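Long-range contacts in sulfur oxidation protein soxB (Thermus thermophilus, PDB 2WDD), which probably hydrolyses the sulfur-sulfur bond of a cysteine S-thiosulfonate to release sulfate in the Sox sulfur-oxidation pathway, using a pair of manganese ions: residues Asp36-Ala41 against Thr133-Gly138; His44-Pro49 against Gly305-Lys310; Trp406-Leu411 against Trp418-Ala423. All blocks are in the same frame, centred on the assembly; numbering follows the deposited sequence.

How the contacts relate
Read from the N terminus, the chain leaves strand 29-34 and enters the long loop that holds both 36-41 and 44-49. Contact 1 closes when the loop after strand 124-129 returns at 133-138, joining the ends of two neighbouring parallel strands. Contact 2 closes far later, at 305-310, the link between strands 300-304 and 311-320; its segments alternate with those of contact 1, so the two cross, and the D36 carbonyl meets the A308 amide between them. Contact 3 follows in series, a short loop closed within the C-terminal family region. H38 stacks on W406 and H44 bonds T408, tying that region to the metal-bearing part.

Contact 1. Residues Asp36-Ala41 against Thr133-Gly138; sequences DLHGQA and TWTNSG. With MN (manganese (II) ion), chain G.
N136 OD1 is gripped by two donors, H38 ND1 from the facing loop and T135 OG1 from its own. N136 OD1 lies in the plane of the H38 ring, 2.8 Å from H38 ND1, and the bond is bent slightly to 155° at the hydrogen. The T135 hydroxyl stands well above the carbonyl plane, also 2.8 Å from T135 OG1 to N136 OD1, and the two donors approach from opposite faces of the amide. With CG of H38 anti to its carbonyl carbon (chi1 -76°), the ring runs alongside the N136 side chain, their planes 39° apart. Its other nitrogen is thereby presented to manganese, H38 NE2 lying 2.2 Å from the ion. D36 OD1 binds the same manganese, with a water, D132 and H288 completing the site.

Behind the metal ligands, the loops are sewn together through the type I' turn from L37 to Q40. S137 OG gives a 2.7 Å hydrogen bond to G39 O, from above the carbonyl plane, while S137 also serves as the N-cap of helix 138-143. A weak bond joins G39 N to T133 O. The Q40 side chain, bent at chi2, folds back so that Q40 NE2 donates to H38 O at 3.2 Å. Water 1 bridges L37 N and the T133 hydroxyl, whose stronger partner is D129.

This is a worked case of second-shell support at a two-metal site of the 5'-nucleotidase family. N136, itself anchored through ND2 to the G426 carbonyl, probably helps hold the rotation of H38; its acceptance of the ND1 hydrogen is consistent with NE2 being left for the metal, and its carbonyl dipole would probably make the imidazole a somewhat stronger donor to manganese.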
loop_
_atom_site.group_PDB
_atom_site.type_symbol
_atom_site.label_atom_id
_atom_site.label_comp_id
_atom_site.label_asym_id
_atom_site.label_seq_id
_atom_site.Cartn_x
_atom_site.Cartn_y
_atom_site.Cartn_z
ATOM N N ASP A 36 2.978 -2.924 4.614
ATOM C CA ASP A 36 1.698 -2.463 4.108
ATOM C C ASP A 36 0.515 -3.394 4.350
ATOM O O ASP A 36 -0.393 -3.506 3.517
ATOM C CB ASP A 36 1.836 -2.096 2.628
ATOM C CG ASP A 36 2.806 -0.934 2.416
ATOM O OD1 ASP A 36 2.393 0.234 2.517
ATOM O OD2 ASP A 36 4.016 -1.194 2.275
ATOM N N LEU A 37 0.497 -4.011 5.529
ATOM C CA LEU A 37 -0.616 -4.878 5.920
ATOM C C LEU A 37 -1.935 -4.099 5.950
ATOM O O LEU A 37 -2.994 -4.671 5.709
ATOM C CB LEU A 37 -0.340 -5.466 7.302
ATOM C CG LEU A 37 -1.359 -6.436 7.901
ATOM C CD1 LEU A 37 -1.545 -7.671 7.044
ATOM C CD2 LEU A 37 -0.937 -6.833 9.298
ATOM N N HIS A 38 -1.862 -2.823 6.311
ATOM C CA HIS A 38 -3.047 -1.979 6.373
ATOM C C HIS A 38 -4.159 -2.631 7.197
ATOM O O HIS A 38 -5.327 -2.701 6.792
ATOM C CB HIS A 38 -3.502 -1.571 4.982
ATOM C CG HIS A 38 -2.648 -0.503 4.362
ATOM N ND1 HIS A 38 -2.757 0.833 4.696
ATOM C CD2 HIS A 38 -1.654 -0.581 3.443
ATOM C CE1 HIS A 38 -1.907 1.537 3.970
ATOM N NE2 HIS A 38 -1.209 0.698 3.221
ATOM N N GLY A 39 -3.756 -3.109 8.372
ATOM C CA GLY A 39 -4.630 -3.697 9.373
ATOM C C GLY A 39 -5.513 -4.858 8.960
ATOM O O GLY A 39 -6.488 -5.176 9.653
ATOM N N GLN A 40 -5.182 -5.502 7.844
ATOM C CA GLN A 40 -6.005 -6.588 7.322
ATOM C C GLN A 40 -5.923 -7.836 8.175
ATOM O O GLN A 40 -5.003 -8.641 8.058
ATOM C CB GLN A 40 -5.696 -6.838 5.851
ATOM C CG GLN A 40 -6.065 -5.629 4.980
ATOM C CD GLN A 40 -7.545 -5.314 5.078
ATOM O OE1 GLN A 40 -8.379 -6.143 4.712
ATOM N NE2 GLN A 40 -7.881 -4.150 5.647
ATOM N N ALA A 41 -6.898 -7.968 9.065
ATOM C CA ALA A 41 -6.885 -9.032 10.055
ATOM C C ALA A 41 -7.299 -10.406 9.568
ATOM O O ALA A 41 -6.921 -11.426 10.158
ATOM C CB ALA A 41 -7.736 -8.620 11.245
ATOM N N THR A 133 0.886 -0.482 8.824
ATOM C CA THR A 133 0.405 -1.681 9.471
ATOM C C THR A 133 -0.832 -1.431 10.327
ATOM O O THR A 133 -1.770 -2.221 10.319
ATOM C CB THR A 133 1.516 -2.256 10.378
ATOM O OG1 THR A 133 2.732 -2.360 9.631
ATOM C CG2 THR A 133 1.119 -3.624 10.944
ATOM N N TRP A 134 -0.773 -0.374 11.126
ATOM C CA TRP A 134 -1.770 -0.128 12.163
ATOM C C TRP A 134 -3.145 0.343 11.766
ATOM O O TRP A 134 -4.064 0.338 12.599
ATOM C CB TRP A 134 -1.234 0.897 13.165
ATOM C CG TRP A 134 0.003 0.489 13.913
ATOM C CD1 TRP A 134 0.579 -0.758 13.972
ATOM C CD2 TRP A 134 0.750 1.321 14.800
ATOM N NE1 TRP A 134 1.669 -0.733 14.815
ATOM C CE2 TRP A 134 1.793 0.531 15.339
ATOM C CE3 TRP A 134 0.679 2.672 15.147
ATOM C CZ2 TRP A 134 2.755 1.059 16.199
ATOM C CZ3 TRP A 134 1.621 3.192 16.019
ATOM C CH2 TRP A 134 2.644 2.381 16.539
ATOM N N THR A 135 -3.262 0.831 10.536
ATOM C CA THR A 135 -4.466 1.509 10.095
ATOM C C THR A 135 -5.224 0.840 8.971
ATOM O O THR A 135 -4.759 -0.139 8.372
ATOM C CB THR A 135 -4.071 2.941 9.659
ATOM O OG1 THR A 135 -3.001 2.864 8.699
ATOM C CG2 THR A 135 -3.578 3.746 10.863
ATOM N N ASN A 136 -6.388 1.419 8.673
ATOM C CA ASN A 136 -7.187 1.062 7.496
ATOM C C ASN A 136 -7.875 -0.296 7.474
ATOM O O ASN A 136 -7.854 -1.002 6.466
ATOM C CB ASN A 136 -6.375 1.296 6.225
ATOM C CG ASN A 136 -5.564 2.572 6.298
ATOM O OD1 ASN A 136 -4.337 2.547 6.234
ATOM N ND2 ASN A 136 -6.250 3.697 6.466
ATOM N N SER A 137 -8.539 -0.639 8.572
ATOM C CA SER A 137 -9.277 -1.890 8.632
ATOM C C SER A 137 -10.308 -1.762 9.731
ATOM O O SER A 137 -10.247 -0.838 10.528
ATOM C CB SER A 137 -8.346 -3.063 8.940
ATOM O OG SER A 137 -7.939 -3.041 10.306
ATOM N N GLY A 138 -11.257 -2.688 9.761
ATOM C CA GLY A 138 -12.275 -2.676 10.796
ATOM C C GLY A 138 -11.634 -2.813 12.166
ATOM O O GLY A 138 -11.901 -2.017 13.072
HETATM MN MN MN G . 0.634 1.297 2.088
HETATM O O HOH W 1 2.663 -3.999 7.516
HETATM O O HOH W 2 -10.930 -4.155 7.089
HETATM O O HOH W 3 1.563 2.888 1.121
#

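Contact 2. Residues His44-Pro49 against Gly305-Lys310; sequences HYFMEP and GSAAGK
K310 closes the type I' turn A307-K310, which leads into strand 311-320 of the metal-bearing domain, and sends its ammonium across to F46 and E48. The K310 side chain crosses that of F46 at about a right angle. K310 NZ donates to F46 O at 2.9 Å and forms a salt bridge with E48 OE2 at 2.6 Å, using the anti lone pair of the carboxylate; L85 O is a further acceptor. The buried K310 ammonium thus has a carboxylate and two backbone carbonyls as partners. The E48 chain, bent at chi2, folds back toward the lysine, and water 4 links its OE2 to S306 OG.

F46 was modelled in two conformers. In the one described, the ammonium lies near the ring plane at the edge, and A308 CB makes an off-centre CH-pi contact, 4.2 Å from the F46 ring centroid and 29° off its normal.

The same methyl also touches H44, which points the edge of its imidazole at the turn, while H44 ND1 bonds T408 OG1. The other nitrogen makes a nearly straight bond (172°), with A308 O 2.9 Å from H44 NE2, in the ring plane and on a carbonyl lone pair.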
loop_
_atom_site.group_PDB
_atom_site.type_symbol
_atom_site.label_atom_id
_atom_site.label_comp_id
_atom_site.label_asym_id
_atom_site.label_seq_id
_atom_site.Cartn_x
_atom_site.Cartn_y
_atom_site.Cartn_z
ATOM N N HIS A 44 -8.425 -12.535 2.857
ATOM C CA HIS A 44 -9.238 -11.787 1.913
ATOM C C HIS A 44 -8.607 -11.921 0.533
ATOM O O HIS A 44 -7.670 -12.702 0.356
ATOM C CB HIS A 44 -9.366 -10.310 2.350
ATOM C CG HIS A 44 -8.082 -9.541 2.318
ATOM N ND1 HIS A 44 -7.921 -8.400 1.560
ATOM C CD2 HIS A 44 -6.905 -9.735 2.959
ATOM C CE1 HIS A 44 -6.693 -7.936 1.720
ATOM N NE2 HIS A 44 -6.045 -8.744 2.540
ATOM N N TYR A 45 -9.086 -11.164 -0.441
ATOM C CA TYR A 45 -8.500 -11.246 -1.774
ATOM C C TYR A 45 -7.896 -9.908 -2.111
ATOM O O TYR A 45 -8.411 -8.878 -1.700
ATOM C CB TYR A 45 -9.554 -11.649 -2.793
ATOM C CG TYR A 45 -10.195 -12.970 -2.449
ATOM C CD1 TYR A 45 -9.611 -14.173 -2.839
ATOM C CD2 TYR A 45 -11.344 -13.014 -1.667
ATOM C CE1 TYR A 45 -10.188 -15.392 -2.490
ATOM C CE2 TYR A 45 -11.928 -14.229 -1.316
ATOM C CZ TYR A 45 -11.358 -15.407 -1.755
ATOM O OH TYR A 45 -11.936 -16.611 -1.402
ATOM N N PHE A 46 -6.783 -9.922 -2.842
ATOM C CA PHE A 46 -6.103 -8.677 -3.201
ATOM C C PHE A 46 -5.414 -8.841 -4.553
ATOM O O PHE A 46 -4.330 -9.430 -4.644
ATOM C CB PHE A 46 -5.075 -8.310 -2.122
ATOM C CG PHE A 46 -4.508 -6.915 -2.260
ATOM C CD1 PHE A 46 -5.080 -5.841 -1.585
ATOM C CD2 PHE A 46 -3.389 -6.683 -3.046
ATOM C CE1 PHE A 46 -4.551 -4.567 -1.702
ATOM C CE2 PHE A 46 -2.863 -5.406 -3.181
ATOM C CZ PHE A 46 -3.447 -4.346 -2.506
ATOM N N MET A 47 -6.059 -8.324 -5.597
ATOM C CA MET A 47 -5.530 -8.413 -6.948
ATOM C C MET A 47 -4.556 -7.282 -7.243
ATOM O O MET A 47 -4.806 -6.127 -6.891
ATOM C CB MET A 47 -6.683 -8.347 -7.951
ATOM C CG MET A 47 -6.253 -8.592 -9.388
ATOM S SD MET A 47 -7.632 -8.405 -10.534
ATOM C CE MET A 47 -7.512 -6.643 -10.812
ATOM N N GLU A 48 -3.472 -7.610 -7.944
ATOM C CA GLU A 48 -2.532 -6.590 -8.375
ATOM C C GLU A 48 -3.167 -5.732 -9.464
ATOM O O GLU A 48 -4.146 -6.125 -10.103
ATOM C CB GLU A 48 -1.229 -7.220 -8.877
ATOM C CG GLU A 48 -0.483 -7.951 -7.766
ATOM C CD GLU A 48 -0.034 -7.014 -6.650
ATOM O OE1 GLU A 48 0.546 -5.949 -6.948
ATOM O OE2 GLU A 48 -0.307 -7.320 -5.473
ATOM N N PRO A 49 -2.609 -4.537 -9.697
ATOM C CA PRO A 49 -3.200 -3.625 -10.677
ATOM C C PRO A 49 -3.133 -4.131 -12.099
ATOM O O PRO A 49 -2.114 -4.675 -12.524
ATOM C CB PRO A 49 -2.330 -2.368 -10.572
ATOM C CG PRO A 49 -1.048 -2.816 -9.926
ATOM C CD PRO A 49 -1.468 -3.936 -8.985
ATOM N N GLY A 305 7.916 -5.091 -0.248
ATOM C CA GLY A 305 7.136 -5.697 0.829
ATOM C C GLY A 305 5.700 -6.128 0.568
ATOM O O GLY A 305 5.028 -6.628 1.480
ATOM N N SER A 306 5.245 -5.990 -0.677
ATOM C CA SER A 306 3.881 -6.346 -1.054
ATOM C C SER A 306 2.864 -5.590 -0.195
ATOM O O SER A 306 3.097 -4.427 0.176
ATOM C CB SER A 306 3.656 -7.868 -1.032
ATOM O OG SER A 306 2.420 -8.200 -1.652
ATOM N N ALA A 307 1.746 -6.238 0.122
ATOM C CA ALA A 307 0.712 -5.543 0.886
ATOM C C ALA A 307 -0.398 -6.448 1.360
ATOM O O ALA A 307 -0.588 -7.542 0.830
ATOM C CB ALA A 307 0.103 -4.444 0.026
ATOM N N ALA A 308 -1.157 -5.935 2.329
ATOM C CA ALA A 308 -2.393 -6.549 2.793
ATOM C C ALA A 308 -2.261 -7.971 3.332
ATOM O O ALA A 308 -3.247 -8.722 3.374
ATOM C CB ALA A 308 -3.429 -6.494 1.661
ATOM N N GLY A 309 -1.034 -8.335 3.710
ATOM C CA GLY A 309 -0.701 -9.651 4.245
ATOM C C GLY A 309 -0.571 -10.743 3.199
ATOM O O GLY A 309 -0.544 -11.939 3.523
ATOM N N LYS A 310 -0.494 -10.359 1.933
ATOM C CA LYS A 310 -0.472 -11.395 0.913
ATOM C C LYS A 310 0.775 -12.246 0.840
ATOM O O LYS A 310 0.708 -13.401 0.404
ATOM C CB LYS A 310 -0.901 -10.868 -0.458
ATOM C CG LYS A 310 0.112 -10.020 -1.187
ATOM C CD LYS A 310 -0.540 -9.318 -2.399
ATOM C CE LYS A 310 -0.942 -10.300 -3.499
ATOM N NZ LYS A 310 -1.426 -9.609 -4.763
HETATM O O HOH W 4 1.654 -6.477 -3.662
#

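Contact 3. Residues Trp406-Leu411 against Trp418-Ala423; sequences WGTTIL and WDHLYA. With TBU (tertiary-butyl alcohol), chain D.
The loop 406-411 carries W406 to the edge of the manganese site and rests on helix 418-425, within the region related to the C-terminal domain of 5'-nucleotidases. Between loop and helix the contact is one of packing and C-H...O approach; the loop's hydrogen bonds go to other parts, notably 44-49. The six-membered part of the W406 indole turns its edge to the helix: A423 O lies in the ring plane, 3.1 Å from W406 CE3. The same carbonyl oxygen receives a CA-H...O contact from the next residue, with G407 CA 3.3 Å from A423 O and an angle of 159° at the hydrogen. Two C-H groups of the loop therefore converge on one helix carbonyl.

Farther along, I410 extends its CD1 methyl squarely over one face of the H420 imidazole, 3.5 Å from the ring centroid and only 6° off the normal. CG1 of I410 lies anti to its carbonyl carbon (chi1 -49°), and the bend at chi2 swings this methyl over the ring. The T408 methyl touches both H420 and A423, about one helical turn apart, with T408 CG2 4.0 Å from both H420 CD2 and A423 CB. Its hydroxyl serves the loop 44-49 instead, bonding H44 ND1 and Y45 O, while H420 ND1 pairs with the T417 amide at the start of the helix.

W406 stacks on the metal ligand H38 and meets W164 edge-to-face. Helix 418-425 thus has the loop on one flank, while its other residues reach two further helices: L421 and W418 pack on helix 526-537, and D419 and Y422 touch helix 357-361.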
loop_
_atom_site.group_PDB
_atom_site.type_symbol
_atom_site.label_atom_id
_atom_site.label_comp_id
_atom_site.label_asym_id
_atom_site.label_seq_id
_atom_site.Cartn_x
_atom_site.Cartn_y
_atom_site.Cartn_z
ATOM N N TRP A 406 -4.092 0.852 -0.876
ATOM C CA TRP A 406 -4.655 -0.123 0.053
ATOM C C TRP A 406 -6.128 -0.414 -0.297
ATOM O O TRP A 406 -6.783 0.356 -1.003
ATOM C CB TRP A 406 -4.540 0.328 1.508
ATOM C CG TRP A 406 -4.878 1.766 1.795
ATOM C CD1 TRP A 406 -3.999 2.819 1.831
ATOM C CD2 TRP A 406 -6.120 2.271 2.318
ATOM N NE1 TRP A 406 -4.631 3.953 2.287
ATOM C CE2 TRP A 406 -5.932 3.645 2.598
ATOM C CE3 TRP A 406 -7.371 1.696 2.565
ATOM C CZ2 TRP A 406 -6.960 4.453 3.095
ATOM C CZ3 TRP A 406 -8.390 2.497 3.048
ATOM C CH2 TRP A 406 -8.175 3.863 3.315
ATOM N N GLY A 407 -6.629 -1.554 0.164
ATOM C CA GLY A 407 -7.980 -1.957 -0.172
ATOM C C GLY A 407 -8.094 -3.472 -0.154
ATOM O O GLY A 407 -7.336 -4.165 0.526
ATOM N N THR A 408 -9.059 -3.990 -0.906
ATOM C CA THR A 408 -9.312 -5.421 -0.939
ATOM C C THR A 408 -9.991 -5.708 -2.269
ATOM O O THR A 408 -10.254 -4.782 -3.044
ATOM C CB THR A 408 -10.144 -5.827 0.298
ATOM O OG1 THR A 408 -10.161 -7.249 0.451
ATOM C CG2 THR A 408 -11.567 -5.313 0.180
ATOM N N THR A 409 -10.259 -6.973 -2.550
ATOM C CA THR A 409 -10.878 -7.341 -3.814
ATOM C C THR A 409 -12.092 -8.228 -3.537
ATOM O O THR A 409 -11.976 -9.213 -2.824
ATOM C CB THR A 409 -9.857 -8.085 -4.714
ATOM O OG1 THR A 409 -8.682 -7.279 -4.898
ATOM C CG2 THR A 409 -10.463 -8.404 -6.065
ATOM N N ILE A 410 -13.241 -7.878 -4.108
ATOM C CA ILE A 410 -14.475 -8.660 -3.926
ATOM C C ILE A 410 -14.697 -9.536 -5.150
ATOM O O ILE A 410 -14.717 -9.051 -6.277
ATOM C CB ILE A 410 -15.687 -7.729 -3.729
ATOM C CG1 ILE A 410 -15.379 -6.678 -2.666
ATOM C CG2 ILE A 410 -16.933 -8.533 -3.360
ATOM C CD1 ILE A 410 -15.045 -7.282 -1.349
ATOM N N LEU A 411 -14.876 -10.832 -4.930
ATOM C CA LEU A 411 -15.060 -11.760 -6.041
ATOM C C LEU A 411 -16.500 -11.759 -6.524
ATOM O O LEU A 411 -17.417 -11.395 -5.784
ATOM C CB LEU A 411 -14.697 -13.179 -5.605
ATOM C CG LEU A 411 -13.264 -13.432 -5.128
ATOM C CD1 LEU A 411 -13.089 -14.938 -4.827
ATOM C CD2 LEU A 411 -12.291 -12.975 -6.207
ATOM N N TRP A 418 -19.225 -4.692 6.107
ATOM C CA TRP A 418 -18.674 -3.486 6.704
ATOM C C TRP A 418 -17.154 -3.611 6.776
ATOM O O TRP A 418 -16.437 -2.632 6.573
ATOM C CB TRP A 418 -19.249 -3.254 8.101
ATOM C CG TRP A 418 -20.397 -2.304 8.106
ATOM C CD1 TRP A 418 -21.721 -2.610 8.241
ATOM C CD2 TRP A 418 -20.319 -0.884 7.984
ATOM N NE1 TRP A 418 -22.475 -1.464 8.198
ATOM C CE2 TRP A 418 -21.639 -0.385 8.050
ATOM C CE3 TRP A 418 -19.264 0.017 7.814
ATOM C CZ2 TRP A 418 -21.927 0.975 7.962
ATOM C CZ3 TRP A 418 -19.546 1.364 7.747
ATOM C CH2 TRP A 418 -20.870 1.834 7.820
ATOM N N ASP A 419 -16.662 -4.809 7.062
ATOM C CA ASP A 419 -15.211 -5.004 7.139
ATOM C C ASP A 419 -14.560 -4.622 5.810
ATOM O O ASP A 419 -13.504 -3.995 5.798
ATOM C CB ASP A 419 -14.837 -6.419 7.582
ATOM C CG ASP A 419 -13.443 -6.484 8.215
ATOM O OD1 ASP A 419 -13.137 -5.632 9.074
ATOM O OD2 ASP A 419 -12.625 -7.328 7.789
ATOM N N HIS A 420 -15.224 -4.935 4.698
ATOM C CA HIS A 420 -14.709 -4.536 3.387
ATOM C C HIS A 420 -14.771 -3.017 3.243
ATOM O O HIS A 420 -13.848 -2.397 2.720
ATOM C CB HIS A 420 -15.514 -5.162 2.245
ATOM C CG HIS A 420 -15.420 -6.655 2.170
ATOM N ND1 HIS A 420 -16.538 -7.451 2.038
ATOM C CD2 HIS A 420 -14.355 -7.492 2.127
ATOM C CE1 HIS A 420 -16.169 -8.715 1.937
ATOM N NE2 HIS A 420 -14.849 -8.770 2.001
ATOM N N LEU A 421 -15.883 -2.411 3.656
ATOM C CA LEU A 421 -15.994 -0.962 3.525
ATOM C C LEU A 421 -14.840 -0.288 4.270
ATOM O O LEU A 421 -14.277 0.694 3.787
ATOM C CB LEU A 421 -17.333 -0.451 4.060
ATOM C CG LEU A 421 -18.597 -0.901 3.329
ATOM C CD1 LEU A 421 -19.806 -0.108 3.859
ATOM C CD2 LEU A 421 -18.435 -0.737 1.828
ATOM N N TYR A 422 -14.494 -0.797 5.450
ATOM C CA TYR A 422 -13.388 -0.224 6.214
ATOM C C TYR A 422 -12.045 -0.520 5.539
ATOM O O TYR A 422 -11.145 0.317 5.554
ATOM C CB TYR A 422 -13.376 -0.740 7.649
ATOM C CG TYR A 422 -14.579 -0.338 8.488
ATOM C CD1 TYR A 422 -15.061 0.963 8.481
ATOM C CD2 TYR A 422 -15.212 -1.273 9.305
ATOM C CE1 TYR A 422 -16.172 1.319 9.244
ATOM C CE2 TYR A 422 -16.316 -0.923 10.078
ATOM C CZ TYR A 422 -16.781 0.370 10.043
ATOM O OH TYR A 422 -17.870 0.714 10.812
ATOM N N ALA A 423 -11.924 -1.681 4.899
ATOM C CA ALA A 423 -10.697 -1.995 4.155
ATOM C C ALA A 423 -10.495 -1.034 2.974
ATOM O O ALA A 423 -9.367 -0.733 2.594
ATOM C CB ALA A 423 -10.729 -3.426 3.645
HETATM O O TBU D . -15.792 3.198 12.616
HETATM C C TBU D . -15.976 3.671 13.950
HETATM C C1 TBU D . -17.367 3.327 14.446
HETATM C C2 TBU D . -14.938 3.005 14.852
HETATM C C3 TBU D . -15.820 5.193 13.977
#